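Local coordinates for protein putative malic enzyme ((S)-malate:NAD+ oxidoreductase (decarboxylating)) (Streptococcus pyogenes, PDB 2A9F) that probably catalyses the NAD-dependent oxidative decarboxylation of (S)-malate to pyruvate with the help of a divalent metal ion such as magnesium or manganese, at residues Lys55-Ala58 with Tyr59-Thr63; Arg330-Asp334 with Ala335-Thr339; Glu373-Ala376 with Glu377-Lys381. One frame throughout, in Å; residues are numbered along the deposited sequence.

Three local contacts follow one another along the chain; none nests within or crosses another. Contact 1 (55-63), in the N-terminal malic enzyme region, closes the turn after helix 45-53 and runs through short helix 58-61. Contact 2 (330-339) ends helix 325-335 in the NAD-binding region, and contact 3 (373-381) spans the short helix 373-379 and the residues that leave it. In space, contacts 1 and 2 meet where R336 packs on Y59 and its NH1 makes a long, weak ion pair with D60 OD2, joining the two regions. Contacts 2 and 3 bring two helices together, with A376 CB against R330 CG and the backbone of G331.

Contact 1: residues Lys55-Ala58 with Tyr59-Thr63; sequences KTLA and YDLTT
From L57 to L61 the backbone turns tightly, and L57 O stands at its centre, accepting both the i+3 and the i+4 N-H: D60 N at 2.9 Å, with the more bent angle, and L61 N at 3.0 Å. One residue earlier, T56 O takes Y59 N at 3.1 Å. The same oxygen sits at the edge of the Y59 ring, close to its plane, and 3.7 Å from Y59 CB. On the apolar side of the turn, L57 CB meets L61 CD1 at 4.1 Å. Both leucines send CG away from the carbonyl carbon and alongside the backbone N, and L61 goes on to pack against V47 and I51 of helix 45-53. The turn leads into the short helix 58-61 of the N-terminal malic enzyme region, whose last turn is met by both the backbone and the hydroxyl of T62. T62 is the first residue to leave helical angles, and its hydroxyl reaches back to give a hydrogen bond to A58 O, with OG1 and O 2.7 Å apart. With chi1 at 79°, OG1 is held between the backbone N and the carbonyl carbon, which turns it back toward the helix. T62 N adds only a weak bond to the same acceptor, at 3.2 Å. The buried T62 OG1 has two partners, giving to A58 O and also hydrogen-bonding with K64 N. Beyond it, T63 N bonds E93 OE1 of the second subunit, and A58 packs on E86 of that subunit.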
ATOM      1  N   LYS A  55      -3.372  18.354 -10.674  1.00 60.10           N
ATOM      2  CA  LYS A  55      -2.918  17.041 -10.228  1.00 59.87           C
ATOM      3  C   LYS A  55      -1.456  16.977  -9.813  1.00 58.36           C
ATOM      4  O   LYS A  55      -1.019  15.978  -9.246  1.00 58.03           O
ATOM      5  CB  LYS A  55      -3.218  15.999 -11.313  1.00 61.95           C
ATOM      6  CG  LYS A  55      -4.702  15.944 -11.654  1.00 65.54           C
ATOM      7  CD  LYS A  55      -5.053  14.878 -12.681  1.00 68.17           C
ATOM      8  CE  LYS A  55      -6.562  14.899 -12.964  1.00 68.77           C
ATOM      9  NZ  LYS A  55      -7.030  13.798 -13.854  1.00 68.55           N
ATOM     10  N   THR A  56      -0.706  18.042 -10.093  1.00 56.80           N
ATOM     11  CA  THR A  56       0.705  18.103  -9.728  1.00 55.40           C
ATOM     12  C   THR A  56       0.772  18.294  -8.222  1.00 53.29           C
ATOM     13  O   THR A  56       1.728  17.890  -7.556  1.00 53.68           O
ATOM     14  CB  THR A  56       1.430  19.318 -10.364  1.00 56.87           C
ATOM     15  OG1 THR A  56       1.293  19.289 -11.790  1.00 57.46           O
ATOM     16  CG2 THR A  56       2.909  19.286 -10.004  1.00 58.01           C
ATOM     17  N   LEU A  57      -0.257  18.935  -7.692  1.00 51.58           N
ATOM     18  CA  LEU A  57      -0.317  19.194  -6.276  1.00 51.49           C
ATOM     19  C   LEU A  57      -0.263  17.893  -5.469  1.00 51.65           C
ATOM     20  O   LEU A  57       0.005  17.917  -4.263  1.00 53.08           O
ATOM     21  CB  LEU A  57      -1.580  19.983  -5.951  1.00 51.32           C
ATOM     22  CG  LEU A  57      -1.689  21.361  -6.608  1.00 52.97           C
ATOM     23  CD1 LEU A  57      -2.856  22.116  -5.998  1.00 51.33           C
ATOM     24  CD2 LEU A  57      -0.399  22.138  -6.400  1.00 52.87           C
ATOM     25  N   ALA A  58      -0.497  16.761  -6.133  1.00 49.69           N
ATOM     26  CA  ALA A  58      -0.449  15.480  -5.444  1.00 48.61           C
ATOM     27  C   ALA A  58       0.878  15.314  -4.719  1.00 48.29           C
ATOM     28  O   ALA A  58       0.919  14.713  -3.652  1.00 49.08           O
ATOM     29  CB  ALA A  58      -0.659  14.325  -6.421  1.00 48.18           C
ATOM     30  N   TYR A  59       1.955  15.863  -5.285  1.00 47.98           N
ATOM     31  CA  TYR A  59       3.281  15.749  -4.678  1.00 47.58           C
ATOM     32  C   TYR A  59       3.499  16.629  -3.463  1.00 48.93           C
ATOM     33  O   TYR A  59       4.406  16.388  -2.683  1.00 50.37           O
ATOM     34  CB  TYR A  59       4.382  16.047  -5.701  1.00 47.90           C
ATOM     35  CG  TYR A  59       4.848  14.830  -6.480  1.00 49.29           C
ATOM     36  CD1 TYR A  59       4.420  14.599  -7.794  1.00 48.15           C
ATOM     37  CD2 TYR A  59       5.697  13.895  -5.892  1.00 48.70           C
ATOM     38  CE1 TYR A  59       4.831  13.467  -8.497  1.00 47.46           C
ATOM     39  CE2 TYR A  59       6.104  12.774  -6.574  1.00 49.08           C
ATOM     40  CZ  TYR A  59       5.670  12.561  -7.879  1.00 49.61           C
ATOM     41  OH  TYR A  59       6.082  11.430  -8.535  1.00 46.98           O
ATOM     42  N   ASP A  60       2.673  17.650  -3.291  1.00 50.89           N
ATOM     43  CA  ASP A  60       2.822  18.552  -2.155  1.00 50.35           C
ATOM     44  C   ASP A  60       1.849  18.255  -1.025  1.00 48.92           C
ATOM     45  O   ASP A  60       2.178  18.436   0.142  1.00 48.63           O
ATOM     46  CB  ASP A  60       2.586  20.001  -2.589  1.00 52.12           C
ATOM     47  CG  ASP A  60       3.365  20.377  -3.817  1.00 54.20           C
ATOM     48  OD1 ASP A  60       4.038  21.426  -3.782  1.00 56.01           O
ATOM     49  OD2 ASP A  60       3.290  19.635  -4.815  1.00 54.65           O
ATOM     50  N   LEU A  61       0.658  17.792  -1.384  1.00 48.86           N
ATOM     51  CA  LEU A  61      -0.400  17.545  -0.411  1.00 47.67           C
ATOM     52  C   LEU A  61      -0.726  16.098  -0.020  1.00 47.79           C
ATOM     53  O   LEU A  61      -1.589  15.873   0.818  1.00 50.15           O
ATOM     54  CB  LEU A  61      -1.675  18.258  -0.899  1.00 44.60           C
ATOM     55  CG  LEU A  61      -1.472  19.718  -1.362  1.00 39.57           C
ATOM     56  CD1 LEU A  61      -2.728  20.237  -2.035  1.00 37.64           C
ATOM     57  CD2 LEU A  61      -1.101  20.603  -0.194  1.00 34.70           C
ATOM     58  N   THR A  62      -0.055  15.114  -0.606  1.00 47.35           N
ATOM     59  CA  THR A  62      -0.343  13.719  -0.256  1.00 43.99           C
ATOM     60  C   THR A  62       0.943  12.984   0.056  1.00 42.65           C
ATOM     61  O   THR A  62       2.029  13.522  -0.148  1.00 42.37           O
ATOM     62  CB  THR A  62      -1.063  12.976  -1.396  1.00 44.00           C
ATOM     63  OG1 THR A  62      -0.114  12.582  -2.390  1.00 38.87           O
ATOM     64  CG2 THR A  62      -2.117  13.870  -2.033  1.00 43.17           C
ATOM     65  N   THR A  63       0.831  11.759   0.550  1.00 41.15           N
ATOM     66  CA  THR A  63       2.028  11.006   0.874  1.00 39.74           C
ATOM     67  C   THR A  63       2.749  10.486  -0.351  1.00 35.27           C
ATOM     68  O   THR A  63       3.790   9.873  -0.232  1.00 35.95           O
ATOM     69  CB  THR A  63       1.747   9.839   1.835  1.00 41.15           C
ATOM     70  OG1 THR A  63       0.716   8.997   1.305  1.00 42.68           O
ATOM     71  CG2 THR A  63       1.349  10.372   3.184  1.00 40.42           C
TER

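Contact 2: residues Arg330-Asp334 with Ala335-Thr339; sequences RGALD and ARAKT
A337 and A332 meet at the end of helix 325-335, where A337 N gives A332 O a nearly straight hydrogen bond of 3.0 Å, with an N-H...O angle of 173°. The tightly packed part of the contact centres on A332, which is buried and whose carbonyl oxygen receives this bond; the methyl groups of the two residues add a light apolar contact, CB to CB at 4.4 Å. A second bond lies inside the first: R336 N reaches L333 O at 3.0 Å. R336 also approaches A332 O through its N, but that bond is weak and bent. One residue back, A335 N still makes the ordinary helical bond to G331 O, at 3.2 Å, and A335 CB rests 3.6 Å from that oxygen. Together these features are a Schellman motif: R336 takes positive phi (61°), one bond spans six residues with a shorter bond inside it, and the apolar pair A332 and A337 flanks the turn. The motif stops the helix and redirects the chain toward helix 342-354 of the NAD-binding region. D334 and A335 are the exposed residues, and side-chain contact between the segments is slight on this side. D334 is engaged instead by R330, one turn earlier, in a salt bridge, NH1 to OD1 at 3.1 Å. The guanidinium meets the carboxylate from above its plane, 40° out of it. CG of R330 stands anti to the backbone N, and the next two torsions bend the chain so that the guanidinium runs toward the C-terminal end of the helix, to D334. Its other terminal nitrogen, NH2, is hydrogen-bonded to N66 OD1. L333 is buried and touches V105.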
ATOM      1  N   ARG A 330      15.577   8.348  -2.620  1.00 44.89           N
ATOM      2  CA  ARG A 330      15.511   9.580  -1.839  1.00 46.00           C
ATOM      3  C   ARG A 330      15.832  10.720  -2.803  1.00 47.72           C
ATOM      4  O   ARG A 330      15.131  11.734  -2.824  1.00 49.50           O
ATOM      5  CB  ARG A 330      16.501   9.556  -0.664  1.00 45.40           C
ATOM      6  CG  ARG A 330      16.771  10.939  -0.044  1.00 43.70           C
ATOM      7  CD  ARG A 330      15.486  11.749   0.135  1.00 41.77           C
ATOM      8  NE  ARG A 330      14.627  11.208   1.180  1.00 38.67           N
ATOM      9  CZ  ARG A 330      13.311  11.392   1.231  1.00 33.84           C
ATOM     10  NH1 ARG A 330      12.710  12.096   0.298  1.00 24.54           N
ATOM     11  NH2 ARG A 330      12.604  10.879   2.220  1.00 31.40           N
ATOM     12  N   GLY A 331      16.874  10.525  -3.618  1.00 47.50           N
ATOM     13  CA  GLY A 331      17.262  11.526  -4.596  1.00 46.34           C
ATOM     14  C   GLY A 331      16.202  11.720  -5.664  1.00 46.15           C
ATOM     15  O   GLY A 331      15.904  12.845  -6.065  1.00 46.56           O
ATOM     16  N   ALA A 332      15.623  10.617  -6.125  1.00 44.76           N
ATOM     17  CA  ALA A 332      14.588  10.641  -7.153  1.00 43.46           C
ATOM     18  C   ALA A 332      13.303  11.307  -6.648  1.00 44.04           C
ATOM     19  O   ALA A 332      12.672  12.084  -7.372  1.00 43.27           O
ATOM     20  CB  ALA A 332      14.294   9.214  -7.599  1.00 44.67           C
ATOM     21  N   LEU A 333      12.912  10.970  -5.415  1.00 42.70           N
ATOM     22  CA  LEU A 333      11.723  11.526  -4.771  1.00 42.23           C
ATOM     23  C   LEU A 333      11.893  13.034  -4.608  1.00 43.89           C
ATOM     24  O   LEU A 333      11.005  13.812  -4.954  1.00 42.04           O
ATOM     25  CB  LEU A 333      11.533  10.889  -3.386  1.00 41.79           C
ATOM     26  CG  LEU A 333      10.373   9.918  -3.095  1.00 40.06           C
ATOM     27  CD1 LEU A 333       9.610   9.551  -4.363  1.00 37.54           C
ATOM     28  CD2 LEU A 333      10.930   8.683  -2.390  1.00 34.62           C
ATOM     29  N   ASP A 334      13.045  13.427  -4.066  1.00 44.78           N
ATOM     30  CA  ASP A 334      13.378  14.831  -3.852  1.00 48.01           C
ATOM     31  C   ASP A 334      13.254  15.635  -5.135  1.00 48.95           C
ATOM     32  O   ASP A 334      12.859  16.792  -5.091  1.00 49.53           O
ATOM     33  CB  ASP A 334      14.813  14.988  -3.332  1.00 48.07           C
ATOM     34  CG  ASP A 334      14.973  14.511  -1.917  1.00 48.61           C
ATOM     35  OD1 ASP A 334      13.946  14.444  -1.208  1.00 51.31           O
ATOM     36  OD2 ASP A 334      16.117  14.218  -1.507  1.00 46.74           O
ATOM     37  N   ALA A 335      13.598  15.027  -6.271  1.00 49.72           N
ATOM     38  CA  ALA A 335      13.534  15.735  -7.550  1.00 50.06           C
ATOM     39  C   ALA A 335      12.215  15.549  -8.277  1.00 50.56           C
ATOM     40  O   ALA A 335      11.940  16.246  -9.255  1.00 50.07           O
ATOM     41  CB  ALA A 335      14.689  15.296  -8.459  1.00 49.18           C
ATOM     42  N   ARG A 336      11.390  14.627  -7.796  1.00 51.79           N
ATOM     43  CA  ARG A 336      10.111  14.360  -8.443  1.00 53.12           C
ATOM     44  C   ARG A 336      10.439  13.889  -9.853  1.00 54.67           C
ATOM     45  O   ARG A 336       9.887  14.382 -10.835  1.00 54.46           O
ATOM     46  CB  ARG A 336       9.251  15.631  -8.496  1.00 52.88           C
ATOM     47  CG  ARG A 336       9.036  16.285  -7.134  1.00 54.07           C
ATOM     48  CD  ARG A 336       7.861  17.258  -7.125  1.00 52.82           C
ATOM     49  NE  ARG A 336       7.575  17.724  -5.769  1.00 53.09           N
ATOM     50  CZ  ARG A 336       6.740  18.718  -5.482  1.00 54.14           C
ATOM     51  NH1 ARG A 336       6.108  19.349  -6.462  1.00 54.15           N
ATOM     52  NH2 ARG A 336       6.535  19.083  -4.223  1.00 53.49           N
ATOM     53  N   ALA A 337      11.363  12.938  -9.943  1.00 56.50           N
ATOM     54  CA  ALA A 337      11.767  12.411 -11.233  1.00 59.59           C
ATOM     55  C   ALA A 337      10.683  11.491 -11.762  1.00 60.82           C
ATOM     56  O   ALA A 337      10.193  10.627 -11.031  1.00 59.31           O
ATOM     57  CB  ALA A 337      13.084  11.656 -11.106  1.00 60.40           C
ATOM     58  N   LYS A 338      10.300  11.691 -13.022  1.00 62.17           N
ATOM     59  CA  LYS A 338       9.273  10.864 -13.644  1.00 63.73           C
ATOM     60  C   LYS A 338       9.853   9.509 -14.060  1.00 63.75           C
ATOM     61  O   LYS A 338       9.163   8.682 -14.668  1.00 65.52           O
ATOM     62  CB  LYS A 338       8.674  11.574 -14.868  1.00 64.33           C
ATOM     63  CG  LYS A 338       7.753  12.746 -14.540  1.00 65.62           C
ATOM     64  CD  LYS A 338       8.473  14.097 -14.557  1.00 67.29           C
ATOM     65  CE  LYS A 338       8.848  14.523 -15.984  1.00 67.68           C
ATOM     66  NZ  LYS A 338       9.576  15.831 -16.038  1.00 66.91           N
ATOM     67  N   THR A 339      11.119   9.291 -13.718  1.00 62.56           N
ATOM     68  CA  THR A 339      11.815   8.049 -14.041  1.00 61.66           C
ATOM     69  C   THR A 339      13.286   8.112 -13.616  1.00 62.12           C
ATOM     70  O   THR A 339      13.868   9.192 -13.505  1.00 62.86           O
ATOM     71  CB  THR A 339      11.769   7.762 -15.555  1.00 59.77           C
ATOM     72  OG1 THR A 339      12.179   6.414 -15.799  1.00 57.22           O
ATOM     73  CG2 THR A 339      12.703   8.708 -16.298  1.00 58.08           C
TER

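Contact 3: residues Glu373-Ala376 with Glu377-Lys381; sequences EGVA and EIVAK
V375 and V379 stand one turn apart on the same face of the helix, their side chains crossing at an angle with CG1 of V375 and CG2 of V379 4.2 Å apart. Beneath them V379 N bonds V375 O at 3.0 Å. The neighbouring bonds repeat the step: I378 N to G374 O at 2.9 Å, E377 N to E373 O at 2.7 Å, and A380 N to A376 O at 3.1 Å. The I378 chi1 of -31° is off the staggered value and puts CG1 near G374 O, so the placement of this side chain is doubtful. On the exposed face, E373 OE1 and E377 OE2 carry like charges 5.4 Å apart, probably a mild repulsion that solvent would screen. Further out, V375, I378 and V379 pack on helix 342-354, where V375 touches A348 and I352, I378 touches A347, and V379 touches M344. The V375 side chain is about 11 Å from that of N320, a predicted malate-binding residue. The backbone pattern is the i to i+4 bonding of an alpha helix, here a short one packed on helix 342-354 in the NAD-binding region.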
ATOM      1  N   GLU A 373      22.573  10.093   2.135  1.00 59.30           N
ATOM      2  CA  GLU A 373      22.528  11.509   1.775  1.00 60.72           C
ATOM      3  C   GLU A 373      23.457  11.783   0.599  1.00 58.76           C
ATOM      4  O   GLU A 373      23.053  12.431  -0.366  1.00 57.97           O
ATOM      5  CB  GLU A 373      22.927  12.401   2.968  1.00 65.79           C
ATOM      6  CG  GLU A 373      24.449  12.500   3.260  1.00 69.65           C
ATOM      7  CD  GLU A 373      24.816  13.688   4.166  1.00 72.58           C
ATOM      8  OE1 GLU A 373      26.017  13.849   4.502  1.00 71.51           O
ATOM      9  OE2 GLU A 373      23.898  14.461   4.540  1.00 72.55           O
ATOM     10  N   GLY A 374      24.696  11.289   0.691  1.00 56.44           N
ATOM     11  CA  GLY A 374      25.669  11.479  -0.372  1.00 53.42           C
ATOM     12  C   GLY A 374      25.076  10.954  -1.661  1.00 52.91           C
ATOM     13  O   GLY A 374      24.967  11.682  -2.659  1.00 52.69           O
ATOM     14  N   VAL A 375      24.661   9.688  -1.626  1.00 51.27           N
ATOM     15  CA  VAL A 375      24.064   9.034  -2.778  1.00 49.53           C
ATOM     16  C   VAL A 375      22.922   9.845  -3.350  1.00 50.52           C
ATOM     17  O   VAL A 375      22.888  10.097  -4.543  1.00 50.59           O
ATOM     18  CB  VAL A 375      23.556   7.650  -2.413  1.00 47.75           C
ATOM     19  CG1 VAL A 375      22.793   7.050  -3.579  1.00 45.00           C
ATOM     20  CG2 VAL A 375      24.730   6.775  -2.040  1.00 46.76           C
ATOM     21  N   ALA A 376      21.988  10.257  -2.499  1.00 52.03           N
ATOM     22  CA  ALA A 376      20.854  11.062  -2.957  1.00 52.36           C
ATOM     23  C   ALA A 376      21.328  12.415  -3.491  1.00 53.30           C
ATOM     24  O   ALA A 376      20.702  13.000  -4.384  1.00 51.30           O
ATOM     25  CB  ALA A 376      19.872  11.276  -1.820  1.00 52.16           C
ATOM     26  N   GLU A 377      22.430  12.914  -2.931  1.00 54.89           N
ATOM     27  CA  GLU A 377      22.974  14.196  -3.364  1.00 56.65           C
ATOM     28  C   GLU A 377      23.384  14.069  -4.818  1.00 56.66           C
ATOM     29  O   GLU A 377      23.021  14.896  -5.647  1.00 55.04           O
ATOM     30  CB  GLU A 377      24.196  14.601  -2.520  1.00 58.64           C
ATOM     31  CG  GLU A 377      23.991  15.853  -1.664  1.00 60.55           C
ATOM     32  CD  GLU A 377      25.301  16.566  -1.324  1.00 62.71           C
ATOM     33  OE1 GLU A 377      25.976  17.062  -2.258  1.00 62.16           O
ATOM     34  OE2 GLU A 377      25.658  16.636  -0.126  1.00 61.77           O
ATOM     35  N   ILE A 378      24.129  13.012  -5.124  1.00 56.89           N
ATOM     36  CA  ILE A 378      24.596  12.791  -6.484  1.00 56.78           C
ATOM     37  C   ILE A 378      23.455  12.513  -7.445  1.00 56.02           C
ATOM     38  O   ILE A 378      23.451  13.040  -8.548  1.00 55.88           O
ATOM     39  CB  ILE A 378      25.591  11.612  -6.569  1.00 57.51           C
ATOM     40  CG1 ILE A 378      26.388  11.491  -5.270  1.00 58.28           C
ATOM     41  CG2 ILE A 378      26.554  11.841  -7.718  1.00 59.14           C
ATOM     42  CD1 ILE A 378      27.132  12.756  -4.867  1.00 61.03           C
ATOM     43  N   VAL A 379      22.494  11.688  -7.040  1.00 56.74           N
ATOM     44  CA  VAL A 379      21.364  11.366  -7.916  1.00 57.95           C
ATOM     45  C   VAL A 379      20.691  12.657  -8.361  1.00 58.57           C
ATOM     46  O   VAL A 379      20.335  12.822  -9.526  1.00 58.01           O
ATOM     47  CB  VAL A 379      20.342  10.447  -7.215  1.00 58.03           C
ATOM     48  CG1 VAL A 379      19.214  10.083  -8.172  1.00 56.41           C
ATOM     49  CG2 VAL A 379      21.045   9.183  -6.736  1.00 57.88           C
ATOM     50  N   ALA A 380      20.506  13.569  -7.422  1.00 62.10           N
ATOM     51  CA  ALA A 380      19.935  14.866  -7.752  1.00 65.10           C
ATOM     52  C   ALA A 380      21.188  15.594  -8.242  1.00 67.31           C
ATOM     53  O   ALA A 380      22.291  15.259  -7.815  1.00 68.43           O
ATOM     54  CB  ALA A 380      19.362  15.530  -6.492  1.00 64.74           C
ATOM     55  N   LYS A 381      21.044  16.559  -9.139  1.00 69.35           N
ATOM     56  CA  LYS A 381      22.207  17.278  -9.669  1.00 71.78           C
ATOM     57  C   LYS A 381      22.840  16.515 -10.830  1.00 73.14           C
ATOM     58  O   LYS A 381      23.477  17.107 -11.701  1.00 73.26           O
ATOM     59  CB  LYS A 381      23.251  17.536  -8.570  1.00 71.40           C
ATOM     60  CG  LYS A 381      22.720  18.342  -7.366  1.00 70.64           C
ATOM     61  CD  LYS A 381      22.151  19.726  -7.741  1.00 69.88           C
ATOM     62  CE  LYS A 381      20.776  19.645  -8.416  1.00 69.29           C
ATOM     63  NZ  LYS A 381      20.066  20.963  -8.495  1.00 65.72           N
TER